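Local coordinates for protein translation factor SUI1 homolog (PDB 5ZCY), which probably acts in translation initiation as an mRNA-binding factor of the SUI1 family, the archaeal counterpart of eukaryotic initiation factor 1, at residues Q22-Y27 and E94-E99; I39-D44 and N69-L74. All blocks are in the same frame, centred on the assembly; numbering follows the deposited sequence.

Contact 1: Q22-Y27 and E94-E99; sequences QRIKVY and ELIEVE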
loop_
_atom_site.group_PDB
_atom_site.type_symbol
_atom_site.label_atom_id
_atom_site.label_comp_id
_atom_site.label_asym_id
_atom_site.label_seq_id
_atom_site.Cartn_x
_atom_site.Cartn_y
_atom_site.Cartn_z
ATOM N N GLN A 22 5.073 1.074 13.600
ATOM C CA GLN A 22 4.971 0.470 12.271
ATOM C C GLN A 22 3.845 1.153 11.500
ATOM O O GLN A 22 2.689 0.698 11.412
ATOM C CB GLN A 22 4.690 -1.027 12.375
ATOM C CG GLN A 22 5.989 -1.768 12.441
ATOM C CD GLN A 22 5.746 -3.219 12.272
ATOM O OE1 GLN A 22 5.032 -3.787 13.091
ATOM N NE2 GLN A 22 6.295 -3.826 11.201
ATOM N N ARG A 23 4.192 2.324 11.059
ATOM C CA ARG A 23 3.280 3.303 10.686
ATOM C C ARG A 23 2.713 2.915 9.311
ATOM O O ARG A 23 1.613 3.421 9.120
ATOM C CB ARG A 23 3.910 4.742 10.682
ATOM C CG ARG A 23 5.315 4.891 10.103
ATOM C CD ARG A 23 5.835 6.330 9.983
ATOM N NE ARG A 23 5.107 7.080 8.956
ATOM C CZ ARG A 23 5.131 6.836 7.640
ATOM N NH1 ARG A 23 5.873 5.879 7.116
ATOM N NH2 ARG A 23 4.423 7.591 6.814
ATOM N N ILE A 24 3.417 2.182 8.396
ATOM C CA ILE A 24 2.724 1.880 7.107
ATOM C C ILE A 24 1.978 0.547 7.298
ATOM O O ILE A 24 2.630 -0.439 7.438
ATOM C CB ILE A 24 3.647 1.843 5.919
ATOM C CG1 ILE A 24 4.284 3.264 5.777
ATOM C CG2 ILE A 24 2.938 1.478 4.652
ATOM C CD1 ILE A 24 5.458 3.231 4.855
ATOM N N LYS A 25 0.658 0.542 7.318
ATOM C CA LYS A 25 -0.145 -0.602 7.511
ATOM C C LYS A 25 -0.690 -1.074 6.184
ATOM O O LYS A 25 -1.198 -0.274 5.434
ATOM C CB LYS A 25 -1.319 -0.306 8.412
ATOM C CG LYS A 25 -1.027 0.272 9.764
ATOM C CD LYS A 25 -0.190 -0.680 10.496
ATOM C CE LYS A 25 -0.188 -0.360 12.006
ATOM N NZ LYS A 25 0.948 -1.025 12.687
ATOM N N VAL A 26 -0.662 -2.369 5.974
ATOM C CA VAL A 26 -1.166 -2.970 4.754
ATOM C C VAL A 26 -2.165 -4.032 5.193
ATOM O O VAL A 26 -1.781 -4.966 5.931
ATOM C CB VAL A 26 -0.117 -3.569 3.862
ATOM C CG1 VAL A 26 -0.728 -4.156 2.574
ATOM C CG2 VAL A 26 0.991 -2.587 3.546
ATOM N N TYR A 27 -3.382 -3.961 4.697
ATOM C CA TYR A 27 -4.410 -4.921 5.163
ATOM C C TYR A 27 -5.414 -5.135 4.060
ATOM O O TYR A 27 -5.384 -4.425 3.104
ATOM C CB TYR A 27 -5.065 -4.421 6.406
ATOM C CG TYR A 27 -5.726 -3.074 6.403
ATOM C CD1 TYR A 27 -5.023 -1.942 6.696
ATOM C CD2 TYR A 27 -7.096 -2.902 6.103
ATOM C CE1 TYR A 27 -5.605 -0.656 6.719
ATOM C CE2 TYR A 27 -7.648 -1.654 6.074
ATOM C CZ TYR A 27 -6.938 -0.524 6.421
ATOM O OH TYR A 27 -7.413 0.757 6.460
ATOM N N GLU A 94 11.089 -1.970 7.743
ATOM C CA GLU A 94 10.687 -1.983 9.161
ATOM C C GLU A 94 9.515 -1.138 9.556
ATOM O O GLU A 94 8.898 -1.280 10.611
ATOM C CB GLU A 94 11.899 -1.582 10.049
ATOM C CG GLU A 94 12.788 -2.746 10.405
ATOM C CD GLU A 94 13.948 -2.267 11.255
ATOM O OE1 GLU A 94 13.794 -2.190 12.510
ATOM O OE2 GLU A 94 15.034 -2.021 10.673
ATOM N N LEU A 95 9.107 -0.182 8.703
ATOM C CA LEU A 95 7.978 0.615 8.980
ATOM C C LEU A 95 6.676 -0.041 8.458
ATOM O O LEU A 95 5.649 0.469 8.805
ATOM C CB LEU A 95 8.050 1.934 8.267
ATOM C CG LEU A 95 9.143 2.902 8.691
ATOM C CD1 LEU A 95 9.061 4.052 7.672
ATOM C CD2 LEU A 95 8.913 3.374 10.115
ATOM N N ILE A 96 6.840 -1.141 7.715
ATOM C CA ILE A 96 5.660 -1.751 7.025
ATOM C C ILE A 96 5.099 -2.916 7.806
ATOM O O ILE A 96 5.880 -3.858 8.050
ATOM C CB ILE A 96 6.041 -2.183 5.649
ATOM C CG1 ILE A 96 6.563 -0.988 4.770
ATOM C CG2 ILE A 96 4.774 -2.697 4.892
ATOM C CD1 ILE A 96 7.253 -1.399 3.540
ATOM N N GLU A 97 3.883 -2.814 8.257
ATOM C CA GLU A 97 3.185 -3.933 8.978
ATOM C C GLU A 97 2.187 -4.512 7.973
ATOM O O GLU A 97 1.206 -3.827 7.656
ATOM C CB GLU A 97 2.495 -3.544 10.263
ATOM C CG GLU A 97 1.812 -4.872 10.852
ATOM C CD GLU A 97 0.961 -4.727 12.118
ATOM O OE1 GLU A 97 0.435 -3.604 12.397
ATOM O OE2 GLU A 97 0.666 -5.835 12.758
ATOM N N VAL A 98 2.373 -5.758 7.609
ATOM C CA VAL A 98 1.378 -6.461 6.750
ATOM C C VAL A 98 0.447 -7.223 7.704
ATOM O O VAL A 98 0.880 -8.097 8.427
ATOM C CB VAL A 98 2.065 -7.336 5.756
ATOM C CG1 VAL A 98 1.083 -8.308 5.081
ATOM C CG2 VAL A 98 2.892 -6.513 4.788
ATOM N N GLU A 99 -0.803 -6.880 7.700
ATOM C CA GLU A 99 -1.765 -7.416 8.664
ATOM C C GLU A 99 -2.687 -8.374 7.927
ATOM O O GLU A 99 -3.421 -9.140 8.648
ATOM C CB GLU A 99 -2.699 -6.293 9.210
ATOM C CG GLU A 99 -2.105 -5.032 9.784
ATOM C CD GLU A 99 -3.223 -3.957 10.049
ATOM O OE1 GLU A 99 -4.431 -4.242 10.247
ATOM O OE2 GLU A 99 -2.936 -2.777 10.021
ATOM O OXT GLU A 99 -2.881 -8.271 6.711
#
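Lys-25 NZ bridges to Glu-97 OE1 at 2.6 Å, approaching the anti side of that oxygen, 23° out of the carboxylate plane. The same ammonium donates to Gln-22 O, 2.8 Å from NZ, in the carbonyl plane and on a lone pair. A kink in the lysine chain (chi2 -60°) turns NZ back past the start of its strand, between Gln-22 O and the Glu-97 carboxylate; Glu-97 reaches it fully extended. With an alanine here in place of Lys-25, the Glu-97 carboxylate and Gln-22 O would probably lose the donor they share. Farther along, Glu-99 OE2 rests 3.4 Å from Lys-25 CB, alongside the aliphatic part of the lysine, while OXT of the C-terminal carboxylate of Glu-99 forms a salt bridge with Arg-79.

The backbones pair as parallel strands. Ile-24 N donates to Leu-95 O and Val-26 N to Glu-97 O; Ile-24 O accepts from Glu-97 N, and Val-26 O from Glu-99 N at 2.8 Å.

On the other face, Val-26 CG2 meets Ile-96 CG2 at 4.0 Å, the two side chains pointing the same way against helix 82-88. At the strand entrance, Leu-95 CD1 lies 3.7 Å from Arg-23 NH1, at the guanidinium edge. The chemistry is thus two-sided: charge is paired on the partly exposed face of Lys-25 and Glu-97, and the opposite face is hydrocarbon that seats the C-terminal edge strand on the helix.

Contact 2: I39-D44 and N69-L74; sequences IIEGID and NGRIEL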
loop_
_atom_site.group_PDB
_atom_site.type_symbol
_atom_site.label_atom_id
_atom_site.label_comp_id
_atom_site.label_asym_id
_atom_site.label_seq_id
_atom_site.Cartn_x
_atom_site.Cartn_y
_atom_site.Cartn_z
ATOM N N ILE A 39 -5.302 -2.441 1.130
ATOM C CA ILE A 39 -5.263 -1.079 1.565
ATOM C C ILE A 39 -3.897 -0.828 2.134
ATOM O O ILE A 39 -3.348 -1.610 2.902
ATOM C CB ILE A 39 -6.299 -0.796 2.689
ATOM C CG1 ILE A 39 -7.690 -1.324 2.322
ATOM C CG2 ILE A 39 -6.267 0.645 3.139
ATOM C CD1 ILE A 39 -8.222 -0.720 1.064
ATOM N N ILE A 40 -3.310 0.309 1.670
ATOM C CA ILE A 40 -1.998 0.797 2.282
ATOM C C ILE A 40 -2.321 2.159 2.949
ATOM O O ILE A 40 -2.732 3.128 2.249
ATOM C CB ILE A 40 -0.917 0.984 1.194
ATOM C CG1 ILE A 40 -0.711 -0.314 0.447
ATOM C CG2 ILE A 40 0.347 1.471 1.835
ATOM C CD1 ILE A 40 -0.098 -0.059 -0.924
ATOM N N GLU A 41 -2.140 2.154 4.241
ATOM C CA GLU A 41 -2.446 3.354 5.063
ATOM C C GLU A 41 -1.232 3.725 5.821
ATOM O O GLU A 41 -0.356 2.952 6.137
ATOM C CB GLU A 41 -3.592 2.988 6.069
ATOM C CG GLU A 41 -4.395 3.978 6.830
ATOM C CD GLU A 41 -5.457 3.093 7.546
ATOM O OE1 GLU A 41 -6.523 2.973 7.032
ATOM O OE2 GLU A 41 -5.104 2.382 8.547
ATOM N N GLY A 42 -0.980 5.015 5.984
ATOM C CA GLY A 42 0.156 5.482 6.772
ATOM C C GLY A 42 1.292 6.147 6.056
ATOM O O GLY A 42 2.231 6.727 6.674
ATOM N N ILE A 43 1.279 6.101 4.736
ATOM C CA ILE A 43 2.226 6.893 3.970
ATOM C C ILE A 43 1.800 8.357 4.099
ATOM O O ILE A 43 0.636 8.674 3.909
ATOM C CB ILE A 43 2.265 6.464 2.535
ATOM C CG1 ILE A 43 2.855 5.075 2.403
ATOM C CG2 ILE A 43 3.142 7.429 1.693
ATOM C CD1 ILE A 43 2.697 4.431 1.032
ATOM N N ASP A 44 2.741 9.247 4.404
ATOM C CA ASP A 44 2.435 10.649 4.714
ATOM C C ASP A 44 1.947 11.330 3.401
ATOM O O ASP A 44 2.724 11.544 2.436
ATOM C CB ASP A 44 3.725 11.269 5.205
ATOM C CG ASP A 44 3.578 12.708 5.631
ATOM O OD1 ASP A 44 2.682 13.402 5.155
ATOM O OD2 ASP A 44 4.373 13.085 6.550
ATOM N N ASN A 69 -8.765 9.484 0.181
ATOM C CA ASN A 69 -8.922 9.614 1.615
ATOM C C ASN A 69 -7.673 9.186 2.398
ATOM O O ASN A 69 -7.786 8.618 3.483
ATOM C CB ASN A 69 -10.178 8.878 2.097
ATOM C CG ASN A 69 -11.460 9.388 1.421
ATOM O OD1 ASN A 69 -11.563 10.559 1.120
ATOM N ND2 ASN A 69 -12.417 8.497 1.171
ATOM N N GLY A 70 -6.502 9.513 1.867
ATOM C CA GLY A 70 -5.270 9.258 2.544
ATOM C C GLY A 70 -4.735 7.822 2.530
ATOM O O GLY A 70 -3.770 7.462 3.199
ATOM N N ARG A 71 -5.364 7.036 1.661
ATOM C CA ARG A 71 -5.021 5.625 1.561
ATOM C C ARG A 71 -4.854 5.223 0.108
ATOM O O ARG A 71 -5.388 5.858 -0.764
ATOM C CB ARG A 71 -6.125 4.732 2.091
ATOM C CG ARG A 71 -6.726 5.118 3.436
ATOM C CD ARG A 71 -7.635 4.021 3.972
ATOM N NE ARG A 71 -8.648 3.498 3.054
ATOM C CZ ARG A 71 -9.487 2.465 3.337
ATOM N NH1 ARG A 71 -9.401 1.859 4.517
ATOM N NH2 ARG A 71 -10.350 2.043 2.443
ATOM N N ILE A 72 -4.055 4.182 -0.166
ATOM C CA ILE A 72 -4.012 3.582 -1.477
ATOM C C ILE A 72 -4.799 2.275 -1.395
ATOM O O ILE A 72 -4.651 1.514 -0.449
ATOM C CB ILE A 72 -2.583 3.287 -1.888
ATOM C CG1 ILE A 72 -1.786 4.652 -2.007
ATOM C CG2 ILE A 72 -2.480 2.457 -3.167
ATOM C CD1 ILE A 72 -0.322 4.528 -2.226
ATOM N N GLU A 73 -5.641 2.063 -2.402
ATOM C CA GLU A 73 -6.430 0.836 -2.559
ATOM C C GLU A 73 -6.048 0.146 -3.802
ATOM O O GLU A 73 -6.013 0.766 -4.891
ATOM C CB GLU A 73 -7.945 1.130 -2.536
ATOM C CG GLU A 73 -8.409 1.988 -1.430
ATOM C CD GLU A 73 -9.961 2.007 -1.288
ATOM O OE1 GLU A 73 -10.634 1.293 -2.040
ATOM O OE2 GLU A 73 -10.415 2.813 -0.416
ATOM N N LEU A 74 -5.715 -1.121 -3.736
ATOM C CA LEU A 74 -5.334 -1.950 -4.879
ATOM C C LEU A 74 -6.294 -3.096 -5.060
ATOM O O LEU A 74 -6.695 -3.739 -4.064
ATOM C CB LEU A 74 -3.934 -2.551 -4.760
ATOM C CG LEU A 74 -2.828 -1.528 -4.530
ATOM C CD1 LEU A 74 -1.523 -2.198 -4.253
ATOM C CD2 LEU A 74 -2.673 -0.616 -5.735
HETATM O O HOH W 1 -1.432 6.891 3.652
#
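Arg-71 lies against Ile-39 and Glu-41, just after Gly-70, near which a water between segments 39-44 and 69-74 donates to Ile-43 O at 2.7 Å from its oxygen; the water's approach to Gly-70 O is too short to be trusted. Arg-71 bends at chi3 (-50°), laying its guanidinium across Ile-39, whose CG2 stands 3.4 Å above one face, offset toward the rim. Glu-41 OE1 lies at the edge of that group in its plane, but the salt bridge is long, 4.0 Å from OE1 to Arg-71 NH1. Both groups have stronger partners outside: Glu-29 forms a salt bridge with Arg-71 NH1, and Tyr-27 OH is hydrogen-bonded to Glu-41 OE1.

Ile-72 takes the hydrogen-bonded position opposite Ile-40: N of each donates to O of the other, Ile-40 N to Ile-72 O at 2.8 Å. Their side chains lie side by side, with Ile-40 CD1 4.1 Å from Ile-72 CG2.

Glu-73 returns to the Arg-71 face. Its OE2 accepts from Arg-71 NH2 at 3.0 Å, the donor standing above the carboxylate plane, and OE1 goes to Lys-37. Ile-39 CD1 fills in against Glu-73 CG at 3.7 Å. Back on the isoleucine face, Leu-74 CD1 touches Ile-40 CD1.

These antiparallel strands occupy the middle of the SUI1 sheet: strand 24-30 flanks 36-41, strand 65-68 flanks 71-75, and helix 50-61 covers the face of Ile-40 and Ile-72, meeting Ile-40 through Leu-57 and Ile-72 through Ile-53 and Ala-54.

Both contacts belong to one mixed sheet, joined through the adjacent strands 24-30 and 36-41, where the backbone of Tyr-27 pairs with that of Ile-39. Contact 2, antiparallel, is the buried one, in the interior of the sheet; contact 1, parallel, is only partly buried, at an outermost strand that ends the chain. Their centres are about 11 Å apart. The apolar faces form one layer but lean on different helices, 82-88 for contact 1 and 50-61 for contact 2. On the polar face, contact 1 relies on one short ion pair across its strands, whereas contact 2 spreads its charges through a network extending to strand 24-30.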